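Local coordinates for oligopeptide-binding protein oppA (Lactococcus lactis, PDB 3DRF) that captures extracellular oligopeptides in a voluminous cavity, closing on them like a Venus fly-trap, for uptake by the Opp ABC transporter complex, at residues Gln48-Leu53 against Tyr123-Asn128; Pro129-Asp134 against Val203-Leu208; Gln328-Arg333 against Met530-Tyr535; Tyr306-His311 against Phe493-Asp498. All blocks are in the same frame, centred on the assembly; numbering follows the deposited sequence.

Interaction 1. Residues Gln48-Leu53 against Tyr123-Asn128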
loop_
_atom_site.group_PDB
_atom_site.type_symbol
_atom_site.label_atom_id
_atom_site.label_comp_id
_atom_site.label_asym_id
_atom_site.label_seq_id
_atom_site.Cartn_x
_atom_site.Cartn_y
_atom_site.Cartn_z
ATOM N N GLN A 48 -10.147 -8.221 -7.409
ATOM C CA GLN A 48 -9.285 -9.370 -6.975
ATOM C C GLN A 48 -9.538 -9.579 -5.495
ATOM O O GLN A 48 -9.151 -8.792 -4.675
ATOM C CB GLN A 48 -7.794 -9.081 -7.242
ATOM C CG GLN A 48 -6.867 -10.264 -6.790
ATOM C CD GLN A 48 -7.465 -11.635 -7.172
ATOM O OE1 GLN A 48 -7.858 -12.378 -6.352
ATOM N NE2 GLN A 48 -7.468 -11.928 -8.458
ATOM N N TRP A 49 -10.240 -10.660 -5.184
ATOM C CA TRP A 49 -10.716 -10.870 -3.810
ATOM C C TRP A 49 -9.696 -11.536 -2.897
ATOM O O TRP A 49 -9.867 -11.585 -1.716
ATOM C CB TRP A 49 -12.058 -11.680 -3.856
ATOM C CG TRP A 49 -13.195 -10.827 -4.504
ATOM C CD1 TRP A 49 -13.498 -10.758 -5.812
ATOM C CD2 TRP A 49 -14.064 -9.914 -3.824
ATOM N NE1 TRP A 49 -14.537 -9.872 -5.990
ATOM C CE2 TRP A 49 -14.907 -9.351 -4.785
ATOM C CE3 TRP A 49 -14.229 -9.536 -2.466
ATOM C CZ2 TRP A 49 -15.924 -8.422 -4.459
ATOM C CZ3 TRP A 49 -15.210 -8.587 -2.156
ATOM C CH2 TRP A 49 -16.046 -8.041 -3.164
ATOM N N LEU A 50 -8.614 -12.012 -3.502
ATOM C CA LEU A 50 -7.489 -12.607 -2.724
ATOM C C LEU A 50 -6.432 -11.546 -2.458
ATOM O O LEU A 50 -5.886 -10.979 -3.334
ATOM C CB LEU A 50 -6.831 -13.780 -3.497
ATOM C CG LEU A 50 -7.734 -14.979 -3.872
ATOM C CD1 LEU A 50 -6.876 -16.071 -4.504
ATOM C CD2 LEU A 50 -8.509 -15.546 -2.618
ATOM N N SER A 51 -6.258 -11.291 -1.148
ATOM C CA SER A 51 -5.303 -10.263 -0.714
ATOM C C SER A 51 -3.934 -10.439 -1.352
ATOM O O SER A 51 -3.337 -9.475 -1.834
ATOM C CB SER A 51 -5.178 -10.272 0.811
ATOM O OG SER A 51 -4.361 -9.229 1.296
ATOM N N GLY A 52 -3.434 -11.664 -1.393
ATOM C CA GLY A 52 -2.082 -11.918 -1.852
ATOM C C GLY A 52 -1.873 -11.516 -3.299
ATOM O O GLY A 52 -0.751 -11.235 -3.720
ATOM N N LEU A 53 -2.931 -11.512 -4.109
ATOM C CA LEU A 53 -2.810 -11.222 -5.542
ATOM C C LEU A 53 -3.246 -9.782 -5.922
ATOM O O LEU A 53 -3.261 -9.444 -7.062
ATOM C CB LEU A 53 -3.700 -12.205 -6.331
ATOM C CG LEU A 53 -3.414 -13.721 -6.042
ATOM C CD1 LEU A 53 -4.227 -14.627 -7.015
ATOM C CD2 LEU A 53 -1.896 -14.077 -6.161
ATOM N N TYR A 123 -0.819 -18.196 2.407
ATOM C CA TYR A 123 0.665 -18.162 2.315
ATOM C C TYR A 123 1.132 -18.722 0.963
ATOM O O TYR A 123 2.029 -18.206 0.418
ATOM C CB TYR A 123 1.304 -18.957 3.440
ATOM C CG TYR A 123 1.181 -18.252 4.815
ATOM C CD1 TYR A 123 0.022 -18.389 5.595
ATOM C CD2 TYR A 123 2.177 -17.399 5.298
ATOM C CE1 TYR A 123 -0.113 -17.765 6.846
ATOM C CE2 TYR A 123 2.044 -16.749 6.569
ATOM C CZ TYR A 123 0.925 -16.976 7.332
ATOM O OH TYR A 123 0.827 -16.323 8.546
ATOM N N GLU A 124 0.481 -19.770 0.474
ATOM C CA GLU A 124 0.846 -20.339 -0.804
ATOM C C GLU A 124 0.555 -19.359 -1.926
ATOM O O GLU A 124 1.283 -19.269 -2.843
ATOM C CB GLU A 124 0.076 -21.655 -1.077
ATOM C CG GLU A 124 0.417 -22.801 -0.013
ATOM C CD GLU A 124 -0.156 -24.141 -0.365
ATOM O OE1 GLU A 124 -0.661 -24.237 -1.433
ATOM O OE2 GLU A 124 -0.124 -25.024 0.477
ATOM N N THR A 125 -0.541 -18.607 -1.820
ATOM C CA THR A 125 -0.859 -17.648 -2.905
ATOM C C THR A 125 0.224 -16.587 -3.100
ATOM O O THR A 125 0.368 -16.110 -4.164
ATOM C CB THR A 125 -2.242 -16.981 -2.779
ATOM O OG1 THR A 125 -2.262 -16.055 -1.658
ATOM C CG2 THR A 125 -3.375 -18.004 -2.665
ATOM N N ILE A 126 0.918 -16.229 -2.015
ATOM C CA ILE A 126 2.057 -15.296 -2.122
ATOM C C ILE A 126 3.405 -15.999 -2.418
ATOM O O ILE A 126 4.170 -15.535 -3.213
ATOM C CB ILE A 126 2.171 -14.457 -0.803
ATOM C CG1 ILE A 126 0.888 -13.575 -0.678
ATOM C CG2 ILE A 126 3.443 -13.622 -0.861
ATOM C CD1 ILE A 126 0.867 -12.756 0.677
ATOM N N ALA A 127 3.650 -17.107 -1.722
ATOM C CA ALA A 127 4.983 -17.777 -1.760
ATOM C C ALA A 127 5.268 -18.707 -2.962
ATOM O O ALA A 127 6.398 -18.844 -3.343
ATOM C CB ALA A 127 5.228 -18.534 -0.422
ATOM N N ASN A 128 4.222 -19.343 -3.477
ATOM C CA ASN A 128 4.403 -20.162 -4.675
ATOM C C ASN A 128 4.372 -19.214 -5.871
ATOM O O ASN A 128 3.362 -18.632 -6.126
ATOM C CB ASN A 128 3.292 -21.205 -4.768
ATOM C CG ASN A 128 3.443 -22.097 -5.977
ATOM O OD1 ASN A 128 4.092 -21.804 -6.943
ATOM N ND2 ASN A 128 2.807 -23.241 -5.847
HETATM O O HOH W 1 -4.404 -14.301 -0.939
#
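Between Gly52 and Thr125-Ile126 no aromatic ring or side-chain amide intervenes; the flat group met most closely by a side chain is the peptide carbonyl of Thr125, where CD2 of Leu53 rests 3.6 Å from Thr125 O. Apart from Leu50 CD1, which comes loosely to Thr125 CG2 (4.4 Å), the helix otherwise meets the backbone of Gly52. Lacking a side chain, Gly52 brings its CA within 5.3 Å of Ile126 CA, and CG1 of Ile126 lies 3.6 Å from Gly52 CA, with CD1 a little farther along the same chain. Beside it stands the Thr125 hydroxyl. Its chi1 of 70° sets OG1 between the backbone N and the carbonyl carbon, close enough to bond back to Thr122 O within the helix while accepting a hydrogen bond from a water 2.9 Å from Thr125 OG1. That same water takes the N-H of Gly52, its oxygen 2.8 Å from Gly52 N, and so links the two segments, the polar element of an otherwise mostly apolar, buried contact. Behind it Gln48 OE1 receives Leu50 N on an in-plane lone pair. The loop leads from strand 34-40 to helix 57-62 and lies against the last turn of helix 116-127, whose Ala127 packs on helix 146-150; Trp49 reaches strand 234-239.

Interaction 2. Residues Pro129-Asp134 against Val203-Leu208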
loop_
_atom_site.group_PDB
_atom_site.type_symbol
_atom_site.label_atom_id
_atom_site.label_comp_id
_atom_site.label_asym_id
_atom_site.label_seq_id
_atom_site.Cartn_x
_atom_site.Cartn_y
_atom_site.Cartn_z
ATOM N N PRO A 129 5.492 -19.097 -6.608
ATOM C CA PRO A 129 5.524 -18.058 -7.684
ATOM C C PRO A 129 4.542 -18.272 -8.846
ATOM O O PRO A 129 4.262 -17.393 -9.587
ATOM C CB PRO A 129 6.980 -18.155 -8.238
ATOM C CG PRO A 129 7.767 -18.743 -7.118
ATOM C CD PRO A 129 6.826 -19.769 -6.510
ATOM N N ALA A 130 4.005 -19.485 -8.957
ATOM C CA ALA A 130 3.074 -19.796 -10.063
ATOM C C ALA A 130 1.778 -18.955 -10.049
ATOM O O ALA A 130 1.200 -18.773 -11.042
ATOM C CB ALA A 130 2.760 -21.330 -10.114
ATOM N N TYR A 131 1.361 -18.458 -8.873
ATOM C CA TYR A 131 0.162 -17.596 -8.760
ATOM C C TYR A 131 0.400 -16.132 -9.204
ATOM O O TYR A 131 -0.508 -15.422 -9.389
ATOM C CB TYR A 131 -0.430 -17.600 -7.313
ATOM C CG TYR A 131 -0.838 -18.985 -6.781
ATOM C CD1 TYR A 131 0.010 -19.664 -5.897
ATOM C CD2 TYR A 131 -2.006 -19.601 -7.193
ATOM C CE1 TYR A 131 -0.316 -20.918 -5.413
ATOM C CE2 TYR A 131 -2.383 -20.874 -6.691
ATOM C CZ TYR A 131 -1.522 -21.535 -5.817
ATOM O OH TYR A 131 -1.804 -22.764 -5.321
ATOM N N GLY A 132 1.667 -15.719 -9.345
ATOM C CA GLY A 132 1.986 -14.381 -9.867
ATOM C C GLY A 132 1.954 -13.258 -8.817
ATOM O O GLY A 132 1.920 -12.140 -9.184
ATOM N N SER A 133 1.993 -13.584 -7.538
ATOM C CA SER A 133 1.959 -12.530 -6.513
ATOM C C SER A 133 3.190 -11.627 -6.574
ATOM O O SER A 133 4.225 -12.083 -6.877
ATOM C CB SER A 133 1.908 -13.149 -5.101
ATOM O OG SER A 133 1.843 -12.113 -4.130
ATOM N N ASP A 134 2.986 -10.344 -6.261
ATOM C CA ASP A 134 4.088 -9.371 -6.166
ATOM C C ASP A 134 4.417 -9.068 -4.679
ATOM O O ASP A 134 5.173 -8.168 -4.433
ATOM C CB ASP A 134 3.632 -8.082 -6.884
ATOM C CG ASP A 134 3.212 -8.351 -8.329
ATOM O OD1 ASP A 134 3.986 -8.905 -9.035
ATOM O OD2 ASP A 134 2.093 -8.046 -8.657
ATOM N N VAL A 203 -8.402 -24.736 -9.776
ATOM C CA VAL A 203 -8.011 -23.669 -10.695
ATOM C C VAL A 203 -6.490 -23.661 -10.742
ATOM O O VAL A 203 -5.820 -23.593 -9.760
ATOM C CB VAL A 203 -8.532 -22.284 -10.168
ATOM C CG1 VAL A 203 -8.053 -21.178 -11.120
ATOM C CG2 VAL A 203 -10.093 -22.289 -10.047
ATOM N N ALA A 204 -5.926 -23.736 -11.935
ATOM C CA ALA A 204 -4.483 -23.739 -12.040
ATOM C C ALA A 204 -3.875 -22.429 -11.491
ATOM O O ALA A 204 -4.385 -21.359 -11.730
ATOM C CB ALA A 204 -4.065 -23.929 -13.521
ATOM N N PRO A 205 -2.691 -22.571 -10.829
ATOM C CA PRO A 205 -2.127 -21.357 -10.210
ATOM C C PRO A 205 -1.952 -20.184 -11.194
ATOM O O PRO A 205 -2.370 -19.105 -10.864
ATOM C CB PRO A 205 -0.795 -21.855 -9.656
ATOM C CG PRO A 205 -1.100 -23.307 -9.375
ATOM C CD PRO A 205 -2.576 -23.480 -9.800
ATOM N N LYS A 206 -1.461 -20.456 -12.366
ATOM C CA LYS A 206 -1.237 -19.391 -13.363
ATOM C C LYS A 206 -2.521 -18.681 -13.822
ATOM O O LYS A 206 -2.469 -17.613 -14.291
ATOM C CB LYS A 206 -0.494 -19.969 -14.601
ATOM C CG LYS A 206 -1.417 -20.831 -15.491
ATOM C CD LYS A 206 -0.656 -21.437 -16.748
ATOM C CE LYS A 206 -1.587 -22.212 -17.711
ATOM N NZ LYS A 206 -2.557 -21.238 -18.363
ATOM N N ASP A 207 -3.648 -19.377 -13.662
ATOM C CA ASP A 207 -4.987 -18.875 -14.090
ATOM C C ASP A 207 -5.785 -18.247 -12.895
ATOM O O ASP A 207 -6.828 -17.752 -13.066
ATOM C CB ASP A 207 -5.833 -20.061 -14.628
ATOM C CG ASP A 207 -5.276 -20.726 -15.916
ATOM O OD1 ASP A 207 -4.594 -20.057 -16.598
ATOM O OD2 ASP A 207 -5.645 -21.882 -16.118
ATOM N N LEU A 208 -5.242 -18.329 -11.703
ATOM C CA LEU A 208 -6.059 -17.970 -10.528
ATOM C C LEU A 208 -6.465 -16.501 -10.456
ATOM O O LEU A 208 -7.568 -16.218 -10.181
ATOM C CB LEU A 208 -5.362 -18.410 -9.223
ATOM C CG LEU A 208 -6.222 -18.211 -7.941
ATOM C CD1 LEU A 208 -7.526 -19.047 -7.986
ATOM C CD2 LEU A 208 -5.376 -18.589 -6.687
HETATM O O HOH W 2 -2.612 -16.288 -11.077
#
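Tyr131 lays one face of its ring over Pro205: CB of the proline stands 3.7 Å from the ring centroid, 23° off the normal, a CH-pi contact displaced toward the CD2-CE2 rim. The two side chains run at a slant to each other, so CA of Pro205 also comes within 3.5 Å of Tyr131 CD2. With CG anti to the carbonyl carbon (chi1 -58°), the tyrosine swings its ring back across the proline. Leu208 adds a third apolar surface, its CD2 methyl coming in obliquely, 3.6 Å from Tyr131 CD2. On the outer side, the methyl of Ala130 touches Pro205 CB at 3.6 Å, and the carbonyl O of Ala130 receives a CA-H...O contact from Lys206. No direct hydrogen bond joins the segments. A water does instead, donating to Tyr131 O and to Pro205 O, each 2.8 Å from its oxygen, and so ties the two turns together by their carbonyls. Leu208 is buried and packs on Leu50, whereas Ala130 and Lys206 lie at the surface. This contact joins the 3-10 turn just beyond helix 116-127 to the loop between helix 197-200 and strand 224-230.

Interaction 3. Residues Gln328-Arg333 against Met530-Tyr535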
loop_
_atom_site.group_PDB
_atom_site.type_symbol
_atom_site.label_atom_id
_atom_site.label_comp_id
_atom_site.label_asym_id
_atom_site.label_seq_id
_atom_site.Cartn_x
_atom_site.Cartn_y
_atom_site.Cartn_z
ATOM N N GLN A 328 22.925 7.006 -10.401
ATOM C CA GLN A 328 23.914 6.314 -9.579
ATOM C C GLN A 328 24.694 7.314 -8.731
ATOM O O GLN A 328 25.255 6.921 -7.798
ATOM C CB GLN A 328 24.925 5.566 -10.474
ATOM C CG GLN A 328 24.406 4.353 -11.241
ATOM C CD GLN A 328 25.451 3.827 -12.265
ATOM O OE1 GLN A 328 25.614 4.330 -13.344
ATOM N NE2 GLN A 328 26.132 2.768 -11.880
ATOM N N ASP A 329 24.764 8.564 -9.154
ATOM C CA ASP A 329 25.524 9.625 -8.418
ATOM C C ASP A 329 24.625 10.140 -7.277
ATOM O O ASP A 329 23.620 10.762 -7.520
ATOM C CB ASP A 329 25.914 10.804 -9.353
ATOM C CG ASP A 329 27.054 10.468 -10.372
ATOM O OD1 ASP A 329 27.894 9.662 -10.039
ATOM O OD2 ASP A 329 27.133 11.108 -11.400
ATOM N N GLN A 330 25.037 9.865 -6.047
ATOM C CA GLN A 330 24.343 10.371 -4.867
ATOM C C GLN A 330 24.033 11.881 -4.911
ATOM O O GLN A 330 23.002 12.285 -4.570
ATOM C CB GLN A 330 25.131 10.022 -3.600
ATOM C CG GLN A 330 24.415 10.298 -2.317
ATOM C CD GLN A 330 25.138 9.618 -1.160
ATOM O OE1 GLN A 330 26.307 9.296 -1.277
ATOM N NE2 GLN A 330 24.533 9.523 -0.088
ATOM N N ASN A 331 24.974 12.692 -5.359
ATOM C CA ASN A 331 24.732 14.152 -5.477
ATOM C C ASN A 331 23.579 14.489 -6.404
ATOM O O ASN A 331 22.895 15.409 -6.181
ATOM C CB ASN A 331 26.016 14.865 -5.956
ATOM C CG ASN A 331 27.012 15.090 -4.822
ATOM O OD1 ASN A 331 27.099 14.313 -3.954
ATOM N ND2 ASN A 331 27.744 16.181 -4.870
ATOM N N VAL A 332 23.473 13.736 -7.508
ATOM C CA VAL A 332 22.341 13.920 -8.444
ATOM C C VAL A 332 20.964 13.625 -7.795
ATOM O O VAL A 332 20.071 14.348 -7.906
ATOM C CB VAL A 332 22.564 13.074 -9.719
ATOM C CG1 VAL A 332 21.378 13.222 -10.701
ATOM C CG2 VAL A 332 23.862 13.575 -10.439
ATOM N N ARG A 333 20.909 12.492 -7.122
ATOM C CA ARG A 333 19.664 12.083 -6.395
ATOM C C ARG A 333 19.232 13.143 -5.385
ATOM O O ARG A 333 18.132 13.508 -5.317
ATOM C CB ARG A 333 19.864 10.715 -5.649
ATOM C CG ARG A 333 20.120 9.562 -6.682
ATOM C CD ARG A 333 20.008 8.144 -6.047
ATOM N NE ARG A 333 20.859 7.979 -4.840
ATOM C CZ ARG A 333 22.100 7.502 -4.854
ATOM N NH1 ARG A 333 22.699 7.193 -5.989
ATOM N NH2 ARG A 333 22.788 7.359 -3.727
ATOM N N MET A 530 17.862 6.902 4.899
ATOM C CA MET A 530 17.100 6.877 3.646
ATOM C C MET A 530 17.170 8.268 3.013
ATOM O O MET A 530 17.295 8.372 1.862
ATOM C CB MET A 530 15.634 6.525 3.935
ATOM C CG MET A 530 15.476 4.962 4.190
ATOM S SD MET A 530 15.757 3.931 2.632
ATOM C CE MET A 530 14.074 3.960 1.898
ATOM N N ASN A 531 17.076 9.318 3.812
ATOM C CA ASN A 531 17.159 10.696 3.246
ATOM C C ASN A 531 18.579 10.992 2.672
ATOM O O ASN A 531 18.701 11.585 1.666
ATOM C CB ASN A 531 16.775 11.733 4.337
ATOM C CG ASN A 531 15.269 11.850 4.545
ATOM O OD1 ASN A 531 14.484 11.298 3.804
ATOM N ND2 ASN A 531 14.892 12.553 5.557
ATOM N N LYS A 532 19.627 10.531 3.332
ATOM C CA LYS A 532 21.013 10.773 2.852
ATOM C C LYS A 532 21.340 9.940 1.601
ATOM O O LYS A 532 21.855 10.459 0.683
ATOM C CB LYS A 532 22.026 10.498 3.965
ATOM C CG LYS A 532 23.463 10.853 3.488
ATOM C CD LYS A 532 24.458 10.729 4.647
ATOM C CE LYS A 532 25.899 11.250 4.188
ATOM N NZ LYS A 532 27.050 10.773 5.100
ATOM N N LYS A 533 20.960 8.662 1.605
ATOM C CA LYS A 533 21.182 7.811 0.442
ATOM C C LYS A 533 20.343 8.326 -0.746
ATOM O O LYS A 533 20.762 8.253 -1.856
ATOM C CB LYS A 533 20.766 6.359 0.752
ATOM C CG LYS A 533 21.653 5.586 1.777
ATOM C CD LYS A 533 22.906 4.996 1.225
ATOM C CE LYS A 533 23.698 4.201 2.295
ATOM N NZ LYS A 533 24.862 3.402 1.587
ATOM N N ALA A 534 19.137 8.761 -0.446
ATOM C CA ALA A 534 18.276 9.416 -1.421
ATOM C C ALA A 534 17.969 8.493 -2.614
ATOM O O ALA A 534 17.831 8.917 -3.716
ATOM C CB ALA A 534 18.934 10.756 -1.894
ATOM N N TYR A 535 17.791 7.214 -2.306
ATOM C CA TYR A 535 17.250 6.293 -3.301
ATOM C C TYR A 535 15.771 6.571 -3.565
ATOM O O TYR A 535 15.319 6.308 -4.627
ATOM C CB TYR A 535 17.418 4.851 -2.813
ATOM C CG TYR A 535 18.872 4.397 -2.567
ATOM C CD1 TYR A 535 19.920 4.746 -3.410
ATOM C CD2 TYR A 535 19.188 3.588 -1.474
ATOM C CE1 TYR A 535 21.217 4.282 -3.176
ATOM C CE2 TYR A 535 20.481 3.137 -1.249
ATOM C CZ TYR A 535 21.457 3.469 -2.105
ATOM O OH TYR A 535 22.766 3.025 -1.958
#
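Gln330, in the first turn of its helix, reaches across to Lys532 with an extended chain, CG anti to the backbone N. Its NE2 donates to Lys532 O at 2.9 Å. The oxygen sits in the plane of the glutamine amide, yet the donor comes from above the carbonyl plane, 52° out of it, and misses the lone pairs. Gln334 NE2 shares the same oxygen. Three residues on, Arg333 carries the rest. Its chain bends at chi3 (-53°), presenting the guanidinium side-on to Lys533 O: NE lies 3.0 Å and NH2 2.9 Å from that one oxygen, which is exactly in the guanidinium plane. The arginine is sandwiched as well, with Gln330 CA over one face and Tyr535 CE1 over the opposite one, 3.5 Å above the plane; the tyrosine ring runs alongside, tilted 39° to it. NH1 turns back to the chain leading into the helix, bonding Leu327 O and, weakly, Gln328 O, so the group is held from several directions. Nearer the backbone, Arg333 CD packs 3.3 Å from Ala534 O. The carbonyls taken are those ending a helix, where Ala534 leaves helical geometry with positive phi. The N-terminal turn of helix 330-339 thereby receives the C-terminal end of helix 516-533, just before the chain enters strand 536-549.

Interaction 4. Residues Tyr306-His311 against Phe493-Asp498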
loop_
_atom_site.group_PDB
_atom_site.type_symbol
_atom_site.label_atom_id
_atom_site.label_comp_id
_atom_site.label_asym_id
_atom_site.label_seq_id
_atom_site.Cartn_x
_atom_site.Cartn_y
_atom_site.Cartn_z
ATOM N N TYR A 306 10.548 8.042 -6.492
ATOM C CA TYR A 306 11.456 6.915 -6.713
ATOM C C TYR A 306 12.439 7.193 -7.832
ATOM O O TYR A 306 12.072 7.771 -8.836
ATOM C CB TYR A 306 10.653 5.683 -7.189
ATOM C CG TYR A 306 9.882 4.963 -6.083
ATOM C CD1 TYR A 306 10.449 3.872 -5.377
ATOM C CD2 TYR A 306 8.615 5.354 -5.724
ATOM C CE1 TYR A 306 9.763 3.188 -4.381
ATOM C CE2 TYR A 306 7.915 4.662 -4.728
ATOM C CZ TYR A 306 8.497 3.600 -4.078
ATOM O OH TYR A 306 7.774 2.979 -3.079
ATOM N N TYR A 307 13.650 6.676 -7.660
ATOM C CA TYR A 307 14.672 6.632 -8.733
ATOM C C TYR A 307 14.881 5.168 -9.166
ATOM O O TYR A 307 15.009 4.299 -8.337
ATOM C CB TYR A 307 15.967 7.219 -8.207
ATOM C CG TYR A 307 15.881 8.693 -7.796
ATOM C CD1 TYR A 307 15.322 9.668 -8.637
ATOM C CD2 TYR A 307 16.354 9.085 -6.547
ATOM C CE1 TYR A 307 15.277 11.001 -8.259
ATOM C CE2 TYR A 307 16.334 10.425 -6.149
ATOM C CZ TYR A 307 15.786 11.358 -7.027
ATOM O OH TYR A 307 15.773 12.676 -6.680
ATOM N N ASN A 308 15.025 4.961 -10.465
ATOM C CA ASN A 308 15.196 3.613 -11.000
ATOM C C ASN A 308 16.690 3.294 -11.025
ATOM O O ASN A 308 17.440 3.841 -11.798
ATOM C CB ASN A 308 14.581 3.555 -12.408
ATOM C CG ASN A 308 14.483 2.134 -12.938
ATOM O OD1 ASN A 308 14.668 1.192 -12.253
ATOM N ND2 ASN A 308 14.164 2.026 -14.207
ATOM N N LEU A 309 17.093 2.361 -10.160
ATOM C CA LEU A 309 18.512 2.075 -9.916
ATOM C C LEU A 309 18.920 0.628 -10.151
ATOM O O LEU A 309 20.003 0.277 -9.904
ATOM C CB LEU A 309 18.846 2.439 -8.454
ATOM C CG LEU A 309 18.590 3.922 -8.110
ATOM C CD1 LEU A 309 18.828 4.100 -6.578
ATOM C CD2 LEU A 309 19.473 4.927 -8.881
ATOM N N GLY A 310 18.004 -0.197 -10.606
ATOM C CA GLY A 310 18.337 -1.596 -10.816
ATOM C C GLY A 310 17.222 -2.406 -11.456
ATOM O O GLY A 310 16.421 -1.909 -12.163
ATOM N N HIS A 311 17.263 -3.707 -11.188
ATOM C CA HIS A 311 16.257 -4.667 -11.661
ATOM C C HIS A 311 15.922 -5.679 -10.539
ATOM O O HIS A 311 16.632 -5.762 -9.562
ATOM C CB HIS A 311 16.743 -5.348 -12.972
ATOM C CG HIS A 311 17.732 -6.449 -12.756
ATOM N ND1 HIS A 311 19.095 -6.231 -12.670
ATOM C CD2 HIS A 311 17.559 -7.785 -12.718
ATOM C CE1 HIS A 311 19.694 -7.395 -12.525
ATOM N NE2 HIS A 311 18.791 -8.347 -12.559
ATOM N N PHE A 493 10.429 -0.605 -5.874
ATOM C CA PHE A 493 10.207 -0.336 -7.329
ATOM C C PHE A 493 11.419 0.160 -8.078
ATOM O O PHE A 493 11.534 -0.070 -9.222
ATOM C CB PHE A 493 9.058 0.715 -7.524
ATOM C CG PHE A 493 7.666 0.231 -7.123
ATOM C CD1 PHE A 493 7.333 -1.125 -7.163
ATOM C CD2 PHE A 493 6.723 1.134 -6.726
ATOM C CE1 PHE A 493 6.071 -1.581 -6.797
ATOM C CE2 PHE A 493 5.461 0.663 -6.369
ATOM C CZ PHE A 493 5.146 -0.663 -6.447
ATOM N N GLY A 494 12.288 0.860 -7.371
ATOM C CA GLY A 494 13.557 1.304 -7.946
ATOM C C GLY A 494 14.726 0.324 -7.810
ATOM O O GLY A 494 15.766 0.579 -8.361
ATOM N N HIS A 495 14.541 -0.751 -7.051
ATOM C CA HIS A 495 15.465 -1.921 -6.947
ATOM C C HIS A 495 16.847 -1.550 -6.355
ATOM O O HIS A 495 17.844 -2.046 -6.788
ATOM C CB HIS A 495 15.645 -2.623 -8.326
ATOM C CG HIS A 495 14.373 -2.747 -9.094
ATOM N ND1 HIS A 495 13.335 -3.529 -8.659
ATOM C CD2 HIS A 495 13.961 -2.162 -10.226
ATOM C CE1 HIS A 495 12.317 -3.401 -9.484
ATOM N NE2 HIS A 495 12.697 -2.610 -10.462
ATOM N N PHE A 496 16.827 -0.739 -5.312
ATOM C CA PHE A 496 18.051 -0.555 -4.531
ATOM C C PHE A 496 18.253 -1.791 -3.637
ATOM O O PHE A 496 17.340 -2.495 -3.299
ATOM C CB PHE A 496 18.092 0.788 -3.762
ATOM C CG PHE A 496 17.161 0.875 -2.543
ATOM C CD1 PHE A 496 17.461 0.219 -1.336
ATOM C CD2 PHE A 496 15.991 1.624 -2.638
ATOM C CE1 PHE A 496 16.610 0.349 -0.226
ATOM C CE2 PHE A 496 15.163 1.755 -1.512
ATOM C CZ PHE A 496 15.477 1.114 -0.322
ATOM N N ASN A 497 19.500 -2.012 -3.328
ATOM C CA ASN A 497 19.928 -3.111 -2.461
ATOM C C ASN A 497 21.216 -2.661 -1.781
ATOM O O ASN A 497 22.259 -2.675 -2.363
ATOM C CB ASN A 497 20.172 -4.418 -3.271
ATOM C CG ASN A 497 20.485 -5.587 -2.348
ATOM O OD1 ASN A 497 21.144 -5.433 -1.388
ATOM N ND2 ASN A 497 19.969 -6.731 -2.673
ATOM N N ASP A 498 21.072 -2.241 -0.552
ATOM C CA ASP A 498 22.090 -1.477 0.136
ATOM C C ASP A 498 22.277 -2.036 1.549
ATOM O O ASP A 498 21.362 -2.192 2.260
ATOM C CB ASP A 498 21.632 0.017 0.166
ATOM C CG ASP A 498 22.661 0.934 0.838
ATOM O OD1 ASP A 498 23.433 1.572 0.122
ATOM O OD2 ASP A 498 22.663 1.017 2.050
HETATM O O HOH W 3 12.847 -0.933 -12.843
#
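Tyr306 and Phe493 meet at a slant as an oblique aromatic pair, ring planes 46° apart and centroids 5.6 Å from each other. CD2 of Phe493 stands over one face of the tyrosine, 4.0 Å from Tyr306 CZ, while the phenol OH goes to Trp473. Farther along, the His495 imidazole lies between two backbones: His311 C is over one face, 3.6 Å above the plane, and the carbonyl O of Phe493, two residues earlier, is over the other. A chi1 of -41° turns this ring toward the 306-311 chain, where CD2 of His495 comes 3.1 Å from Gly310 O. Asn308 runs alongside, pointing the same way, its amide inclined 63° to the imidazole and its ND2 bonded to Trp466 O; a water sits near both Asn308 OD1 and His495 NE2, though its bond to the histidine is weak. Between these two groups the backbones touch directly, Leu309 N donating to Gly494 O at 2.9 Å and Gly494 CA making a CA-H...O contact with Tyr307 O. ND1 of His495 is bonded to Asn319 OD1, so this ring is probably fixed in rotation, although the buried carbonyl O of His495 finds no partner. The direct hold thus comes from backbone bonding and packing, with histidine and asparagine tied mainly to outside partners; Phe493, which also packs on an apolar side chain of the bound peptide, is backed by Tyr306.

In the fold
The four contacts form two pairs. Interactions 1 and 2 touch, their centres 8 Å apart, and both involve the end of helix 116-127 or the turn that follows it; Ser133 of the second bonds Gly52 O of the first. Interactions 3 and 4 touch as well, with centres 11 Å apart: Asp498 meets Lys533 in a salt bridge and also bonds Tyr535. Interactions 1 and 4 are buried, interaction 3 partly so, and interaction 2 lies at the surface. Neither 1 nor 2 has a direct hydrogen bond across it, each relying on a water and apolar packing, whereas 3 sets an arginine and a glutamine on helix-end carbonyls, and 4 combines a backbone bond with aromatic and histidine packing.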